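Local coordinates for UDP-glucose 6-dehydrogenase (Pyrobaculum islandicum, PDB 3VTF), which probably oxidises UDP-glucose to UDP-glucuronate, using two molecules of NAD+ for each sugar nucleotide converted, at residues A[22-27]-A[43-48]; A[93-98]-A[125-130]. All coordinates share one frame; numbering follows the deposited sequence.

Contact 1 of 2, residues A[22-27]-A[43-48]; sequences ASLSVL and LGHRVV
Ala22, Leu24 and Val26 share four backbone hydrogen bonds with Arg46 and Val48, in a parallel pairing. Arg46 N donates to Ala22 O at 3.0 Å, and Leu24 N returns a bond to Arg46 O at 2.8 Å. Leu24 O then accepts Val48 N at 2.8 Å, and Val26 N reaches Val48 O at 3.0 Å. Ser23, Leu24 and Ser25 lie beside Arg46, Val47 and Val48. These strands, joined by helix 31-43, form the first beta-alpha-beta unit of the Rossmann-type NAD-binding domain. Val26 touches the glycine-rich turn that follows, consistent with a GxGxxG dinucleotide motif.

One side-chain bond extends the pairing before the strands begin. Ala22 N donates to His45 ND1 at 3.2 Å, tilted 21° from the ring plane. Both ring nitrogens are engaged, because NE2 bonds to Val208 O.

On the face of Ser23, Ser25 and Val48, the Arg46 chain runs out extended, with CG anti to the backbone N (chi1 179°). One guanidinium face comes near Val48 CG2, which sits toward the rim of the group. Ser23 CB meets the edge in plane, 3.5 Å from Arg46 NH1. The hydrogen bond of NH1 goes elsewhere, to Ala97 O.

Leu24, Val26 and Val47 pack on the other face. Leu24 CD1 lies oblique to the His45 ring, 3.9 Å from His45 CG. Val26 CG2 meets Val47 CG1 at 4.3 Å, and both valines pack on Ala37 of helix 31-43.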
ATOM      1  N   ALA A  22      37.314   8.644  -4.028  1.00 26.16           N
ATOM      2  CA  ALA A  22      36.636   9.683  -4.783  1.00 25.66           C
ATOM      3  C   ALA A  22      36.711  11.045  -4.103  1.00 22.84           C
ATOM      4  O   ALA A  22      36.867  11.126  -2.903  1.00 26.89           O
ATOM      5  CB  ALA A  22      35.211   9.286  -5.078  1.00 27.69           C
ATOM      6  N   SER A  23      36.618  12.108  -4.886  1.00 22.85           N
ATOM      7  CA  SER A  23      36.545  13.496  -4.375  1.00 22.96           C
ATOM      8  C   SER A  23      35.168  14.019  -4.699  1.00 25.30           C
ATOM      9  O   SER A  23      34.801  14.127  -5.878  1.00 22.71           O
ATOM     10  CB  SER A  23      37.611  14.455  -5.018  1.00 24.47           C
ATOM     11  OG  SER A  23      38.875  13.821  -4.878  1.00 31.43           O
ATOM     12  N   LEU A  24      34.382  14.246  -3.656  1.00 22.80           N
ATOM     13  CA  LEU A  24      32.956  14.527  -3.800  1.00 23.03           C
ATOM     14  C   LEU A  24      32.660  15.808  -3.096  1.00 23.55           C
ATOM     15  O   LEU A  24      33.135  16.076  -1.957  1.00 26.20           O
ATOM     16  CB  LEU A  24      32.125  13.427  -3.086  1.00 21.90           C
ATOM     17  CG  LEU A  24      32.463  12.006  -3.502  1.00 21.86           C
ATOM     18  CD1 LEU A  24      31.670  10.960  -2.681  1.00 20.77           C
ATOM     19  CD2 LEU A  24      32.307  11.745  -5.037  1.00 20.93           C
ATOM     20  N   SER A  25      31.796  16.580  -3.698  1.00 19.55           N
ATOM     21  CA  SER A  25      31.266  17.761  -3.004  1.00 21.65           C
ATOM     22  C   SER A  25      29.767  17.597  -2.724  1.00 20.88           C
ATOM     23  O   SER A  25      29.085  16.859  -3.426  1.00 19.39           O
ATOM     24  CB  SER A  25      31.589  19.063  -3.805  1.00 21.76           C
ATOM     25  OG  SER A  25      31.400  18.914  -5.192  1.00 23.78           O
ATOM     26  N   VAL A  26      29.260  18.271  -1.699  1.00 21.32           N
ATOM     27  CA  VAL A  26      27.836  18.285  -1.416  1.00 21.11           C
ATOM     28  C   VAL A  26      27.380  19.736  -1.250  1.00 22.71           C
ATOM     29  O   VAL A  26      28.031  20.495  -0.483  1.00 24.57           O
ATOM     30  CB  VAL A  26      27.549  17.562  -0.081  1.00 20.81           C
ATOM     31  CG1 VAL A  26      26.046  17.584   0.186  1.00 22.33           C
ATOM     32  CG2 VAL A  26      28.083  16.125  -0.172  1.00 21.03           C
ATOM     33  N   LEU A  27      26.330  20.141  -1.997  1.00 22.85           N
ATOM     34  CA  LEU A  27      25.762  21.518  -1.868  1.00 24.58           C
ATOM     35  C   LEU A  27      24.414  21.403  -1.209  1.00 23.40           C
ATOM     36  O   LEU A  27      23.492  20.748  -1.740  1.00 22.54           O
ATOM     37  CB  LEU A  27      25.591  22.167  -3.252  1.00 21.97           C
ATOM     38  CG  LEU A  27      26.903  22.288  -4.040  1.00 26.78           C
ATOM     39  CD1 LEU A  27      26.558  23.064  -5.327  1.00 23.09           C
ATOM     40  CD2 LEU A  27      27.940  23.092  -3.185  1.00 28.00           C
ATOM     41  N   LEU A  43      32.846   6.682   4.742  1.00 23.05           N
ATOM     42  CA  LEU A  43      33.040   5.546   3.836  1.00 26.70           C
ATOM     43  C   LEU A  43      34.431   5.521   3.236  1.00 28.03           C
ATOM     44  O   LEU A  43      34.813   4.519   2.673  1.00 31.52           O
ATOM     45  CB  LEU A  43      32.017   5.561   2.654  1.00 27.55           C
ATOM     46  CG  LEU A  43      30.591   5.208   3.023  1.00 31.80           C
ATOM     47  CD1 LEU A  43      29.732   5.278   1.723  1.00 29.11           C
ATOM     48  CD2 LEU A  43      30.538   3.829   3.675  1.00 29.82           C
ATOM     49  N   GLY A  44      35.162   6.634   3.272  1.00 25.97           N
ATOM     50  CA  GLY A  44      36.529   6.575   2.723  1.00 26.60           C
ATOM     51  C   GLY A  44      36.749   7.590   1.578  1.00 29.89           C
ATOM     52  O   GLY A  44      37.810   7.576   0.975  1.00 34.51           O
ATOM     53  N   HIS A  45      35.825   8.531   1.367  1.00 23.91           N
ATOM     54  CA  HIS A  45      35.957   9.537   0.304  1.00 23.98           C
ATOM     55  C   HIS A  45      36.392  10.833   0.862  1.00 22.10           C
ATOM     56  O   HIS A  45      36.222  11.105   2.003  1.00 26.26           O
ATOM     57  CB  HIS A  45      34.614   9.699  -0.466  1.00 21.83           C
ATOM     58  CG  HIS A  45      34.161   8.418  -1.138  1.00 22.05           C
ATOM     59  ND1 HIS A  45      34.978   7.695  -1.995  1.00 25.42           N
ATOM     60  CD2 HIS A  45      32.978   7.702  -1.005  1.00 22.76           C
ATOM     61  CE1 HIS A  45      34.314   6.564  -2.388  1.00 26.94           C
ATOM     62  NE2 HIS A  45      33.082   6.574  -1.782  1.00 24.44           N
ATOM     63  N   ARG A  46      36.934  11.666   0.017  1.00 24.66           N
ATOM     64  CA  ARG A  46      37.293  13.034   0.333  1.00 25.09           C
ATOM     65  C   ARG A  46      36.106  13.861  -0.042  1.00 28.42           C
ATOM     66  O   ARG A  46      35.568  13.745  -1.191  1.00 26.54           O
ATOM     67  CB  ARG A  46      38.530  13.457  -0.518  1.00 31.83           C
ATOM     68  CG  ARG A  46      38.988  14.897  -0.278  1.00 31.26           C
ATOM     69  CD  ARG A  46      39.959  15.283  -1.380  1.00 50.47           C
ATOM     70  NE  ARG A  46      40.226  16.722  -1.356  1.00 62.72           N
ATOM     71  CZ  ARG A  46      39.763  17.569  -2.252  1.00 56.67           C
ATOM     72  NH1 ARG A  46      39.040  17.110  -3.257  1.00 64.69           N
ATOM     73  NH2 ARG A  46      40.033  18.858  -2.130  1.00 62.66           N
ATOM     74  N   VAL A  47      35.631  14.634   0.924  1.00 23.75           N
ATOM     75  CA  VAL A  47      34.366  15.353   0.760  1.00 21.76           C
ATOM     76  C   VAL A  47      34.552  16.833   1.080  1.00 22.16           C
ATOM     77  O   VAL A  47      35.209  17.234   2.096  1.00 25.13           O
ATOM     78  CB  VAL A  47      33.251  14.789   1.684  1.00 21.22           C
ATOM     79  CG1 VAL A  47      31.941  15.611   1.598  1.00 22.30           C
ATOM     80  CG2 VAL A  47      33.011  13.327   1.387  1.00 23.34           C
ATOM     81  N   VAL A  48      33.977  17.669   0.231  1.00 20.52           N
ATOM     82  CA  VAL A  48      33.945  19.094   0.485  1.00 21.80           C
ATOM     83  C   VAL A  48      32.484  19.563   0.489  1.00 24.86           C
ATOM     84  O   VAL A  48      31.789  19.465  -0.528  1.00 24.47           O
ATOM     85  CB  VAL A  48      34.767  19.903  -0.589  1.00 24.47           C
ATOM     86  CG1 VAL A  48      34.760  21.383  -0.200  1.00 27.02           C
ATOM     87  CG2 VAL A  48      36.206  19.371  -0.727  1.00 27.36           C
TER

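Contact 2 of 2, residues A[93-98]-A[125-130]; sequences EAVAAT and RAVGRG
Val95 points from helix 91-96 toward helix 118-134, and its two methyls divide the work. Val95 CG2 meets Val127 CG2 at 3.9 Å, the two side chains crossing at about a right angle. The other methyl lies over backbone instead. Val95 CG1 sits 3.5 Å from Val127 O and 3.7 Å from Gly130 CA. The first torsion of Val95 sets this split: CG1 is anti to the backbone N (chi1 177°) and CG2 anti to the carbonyl carbon.

Gly130 lets the helices come close. With no side chain, it presents its CA directly to the Val95 side chain. The CA atoms of Ala96 and Gly130 are 4.6 Å apart. Ala96 adds its methyl alongside, with Ala96 CB 3.6 Å from Gly130 O.

Thr101 of strand 100-103 touches both Val95 and Val127, so the sheet backs the valine pair. Toward the outside, Arg129 NE forms a salt bridge with Glu92 of helix 91-96. It adds a charged tie between the same two helices.

The arrangement is close helix-helix packing through a glycine. It joins two neighbouring helices on one face of the mainly parallel sheet in the Rossmann-type NAD-binding domain.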
ATOM      1  N   GLU A  93      33.908  26.859  -5.406  1.00 29.18           N
ATOM      2  CA  GLU A  93      35.193  26.264  -5.003  1.00 28.71           C
ATOM      3  C   GLU A  93      35.008  24.808  -4.554  1.00 27.24           C
ATOM      4  O   GLU A  93      35.939  24.024  -4.742  1.00 28.79           O
ATOM      5  CB  GLU A  93      35.821  27.026  -3.844  1.00 38.10           C
ATOM      6  CG  GLU A  93      36.292  28.451  -4.185  1.00 49.06           C
ATOM      7  CD  GLU A  93      36.453  29.261  -2.895  1.00 56.94           C
ATOM      8  OE1 GLU A  93      37.263  28.848  -2.016  1.00 70.21           O
ATOM      9  OE2 GLU A  93      35.697  30.239  -2.704  1.00 49.09           O
ATOM     10  N   ALA A  94      33.879  24.476  -3.883  1.00 25.40           N
ATOM     11  CA  ALA A  94      33.632  23.039  -3.508  1.00 26.97           C
ATOM     12  C   ALA A  94      33.626  22.188  -4.774  1.00 27.53           C
ATOM     13  O   ALA A  94      34.296  21.148  -4.878  1.00 26.38           O
ATOM     14  CB  ALA A  94      32.319  22.887  -2.785  1.00 26.52           C
ATOM     15  N   VAL A  95      32.865  22.654  -5.759  1.00 27.40           N
ATOM     16  CA  VAL A  95      32.771  21.940  -7.034  1.00 28.38           C
ATOM     17  C   VAL A  95      34.155  21.775  -7.699  1.00 27.12           C
ATOM     18  O   VAL A  95      34.527  20.658  -8.203  1.00 24.72           O
ATOM     19  CB  VAL A  95      31.802  22.687  -7.967  1.00 25.26           C
ATOM     20  CG1 VAL A  95      31.756  22.016  -9.313  1.00 26.94           C
ATOM     21  CG2 VAL A  95      30.402  22.687  -7.330  1.00 25.31           C
ATOM     22  N   ALA A  96      34.911  22.883  -7.782  1.00 25.99           N
ATOM     23  CA  ALA A  96      36.156  22.845  -8.616  1.00 27.33           C
ATOM     24  C   ALA A  96      37.179  21.938  -7.987  1.00 31.30           C
ATOM     25  O   ALA A  96      38.032  21.396  -8.678  1.00 28.33           O
ATOM     26  CB  ALA A  96      36.732  24.245  -8.839  1.00 28.80           C
ATOM     27  N   ALA A  97      37.036  21.675  -6.686  1.00 30.42           N
ATOM     28  CA  ALA A  97      38.013  20.892  -5.971  1.00 31.01           C
ATOM     29  C   ALA A  97      37.635  19.360  -5.992  1.00 30.67           C
ATOM     30  O   ALA A  97      38.376  18.504  -5.496  1.00 26.40           O
ATOM     31  CB  ALA A  97      38.165  21.448  -4.512  1.00 29.75           C
ATOM     32  N   THR A  98      36.526  19.000  -6.626  1.00 26.45           N
ATOM     33  CA  THR A  98      36.072  17.606  -6.583  1.00 23.34           C
ATOM     34  C   THR A  98      35.745  17.062  -7.999  1.00 24.17           C
ATOM     35  O   THR A  98      35.905  17.765  -8.958  1.00 24.22           O
ATOM     36  CB  THR A  98      34.831  17.494  -5.637  1.00 24.87           C
ATOM     37  OG1 THR A  98      33.825  18.378  -6.099  1.00 23.39           O
ATOM     38  CG2 THR A  98      35.169  17.946  -4.135  1.00 24.80           C
ATOM     39  N   ARG A 125      23.709  25.961 -11.394  1.00 23.01           N
ATOM     40  CA  ARG A 125      24.512  27.043 -12.075  1.00 26.06           C
ATOM     41  C   ARG A 125      25.845  27.140 -11.363  1.00 27.20           C
ATOM     42  O   ARG A 125      26.906  27.347 -11.991  1.00 28.88           O
ATOM     43  CB  ARG A 125      23.755  28.384 -12.028  1.00 25.15           C
ATOM     44  CG  ARG A 125      22.572  28.365 -12.999  1.00 27.16           C
ATOM     45  CD  ARG A 125      21.978  29.761 -13.345  1.00 26.68           C
ATOM     46  NE  ARG A 125      20.782  29.565 -14.202  1.00 32.53           N
ATOM     47  CZ  ARG A 125      20.848  29.296 -15.512  1.00 33.41           C
ATOM     48  NH1 ARG A 125      22.024  29.281 -16.103  1.00 35.89           N
ATOM     49  NH2 ARG A 125      19.774  29.036 -16.251  1.00 34.29           N
ATOM     50  N   ALA A 126      25.827  27.008 -10.018  1.00 25.93           N
ATOM     51  CA  ALA A 126      27.110  27.015  -9.305  1.00 23.11           C
ATOM     52  C   ALA A 126      28.005  25.880  -9.695  1.00 25.98           C
ATOM     53  O   ALA A 126      29.237  26.041  -9.808  1.00 24.22           O
ATOM     54  CB  ALA A 126      26.931  27.067  -7.778  1.00 26.07           C
ATOM     55  N   VAL A 127      27.402  24.707  -9.889  1.00 22.35           N
ATOM     56  CA  VAL A 127      28.110  23.574 -10.341  1.00 22.85           C
ATOM     57  C   VAL A 127      28.718  23.878 -11.705  1.00 23.49           C
ATOM     58  O   VAL A 127      29.916  23.582 -11.898  1.00 23.61           O
ATOM     59  CB  VAL A 127      27.229  22.304 -10.376  1.00 23.89           C
ATOM     60  CG1 VAL A 127      27.994  21.189 -11.054  1.00 20.48           C
ATOM     61  CG2 VAL A 127      26.880  21.843  -8.889  1.00 19.41           C
ATOM     62  N   GLY A 128      27.904  24.449 -12.609  1.00 21.46           N
ATOM     63  CA  GLY A 128      28.424  24.796 -13.969  1.00 24.97           C
ATOM     64  C   GLY A 128      29.654  25.765 -13.865  1.00 24.36           C
ATOM     65  O   GLY A 128      30.657  25.577 -14.483  1.00 25.88           O
ATOM     66  N   ARG A 129      29.576  26.737 -12.993  1.00 28.45           N
ATOM     67  CA  ARG A 129      30.762  27.675 -12.796  1.00 28.67           C
ATOM     68  C   ARG A 129      31.979  26.942 -12.238  1.00 28.76           C
ATOM     69  O   ARG A 129      33.116  27.136 -12.651  1.00 24.53           O
ATOM     70  CB  ARG A 129      30.274  28.773 -11.881  1.00 28.48           C
ATOM     71  CG  ARG A 129      29.358  29.741 -12.630  1.00 31.88           C
ATOM     72  CD  ARG A 129      29.185  31.058 -11.885  1.00 36.17           C
ATOM     73  NE  ARG A 129      28.464  30.823 -10.655  1.00 38.31           N
ATOM     74  CZ  ARG A 129      27.130  30.887 -10.507  1.00 39.78           C
ATOM     75  NH1 ARG A 129      26.347  31.250 -11.486  1.00 35.06           N
ATOM     76  NH2 ARG A 129      26.586  30.628  -9.332  1.00 39.12           N
ATOM     77  N   GLY A 130      31.757  25.979 -11.338  1.00 25.93           N
ATOM     78  CA  GLY A 130      32.917  25.269 -10.772  1.00 23.83           C
ATOM     79  C   GLY A 130      33.538  24.390 -11.829  1.00 26.54           C
ATOM     80  O   GLY A 130      34.771  24.243 -11.898  1.00 28.05           O
TER

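Contact 1 comes first along the chain and closes before contact 2 opens. Their centres are about 13 Å apart, and both belong to the NAD-binding domain. Contact 1 lies within its sheet; contact 2 joins two helices that pack against it. The residues from Ala97 to Thr98, leading from helix 91-96 toward strand 100-103, bring them together. Thr98 OG1 probably hydrogen-bonds to Ser25 OG at 2.6 Å, and Thr98 CG2 packs 3.5 Å from Leu24 C. Strand 100-103 is the next neighbour of strand 23-27, on the side away from strand 46-50. Ala94 of helix 91-96 touches Ser25 and Val48, so the helix pair of contact 2 lies against the sheet face that carries those residues.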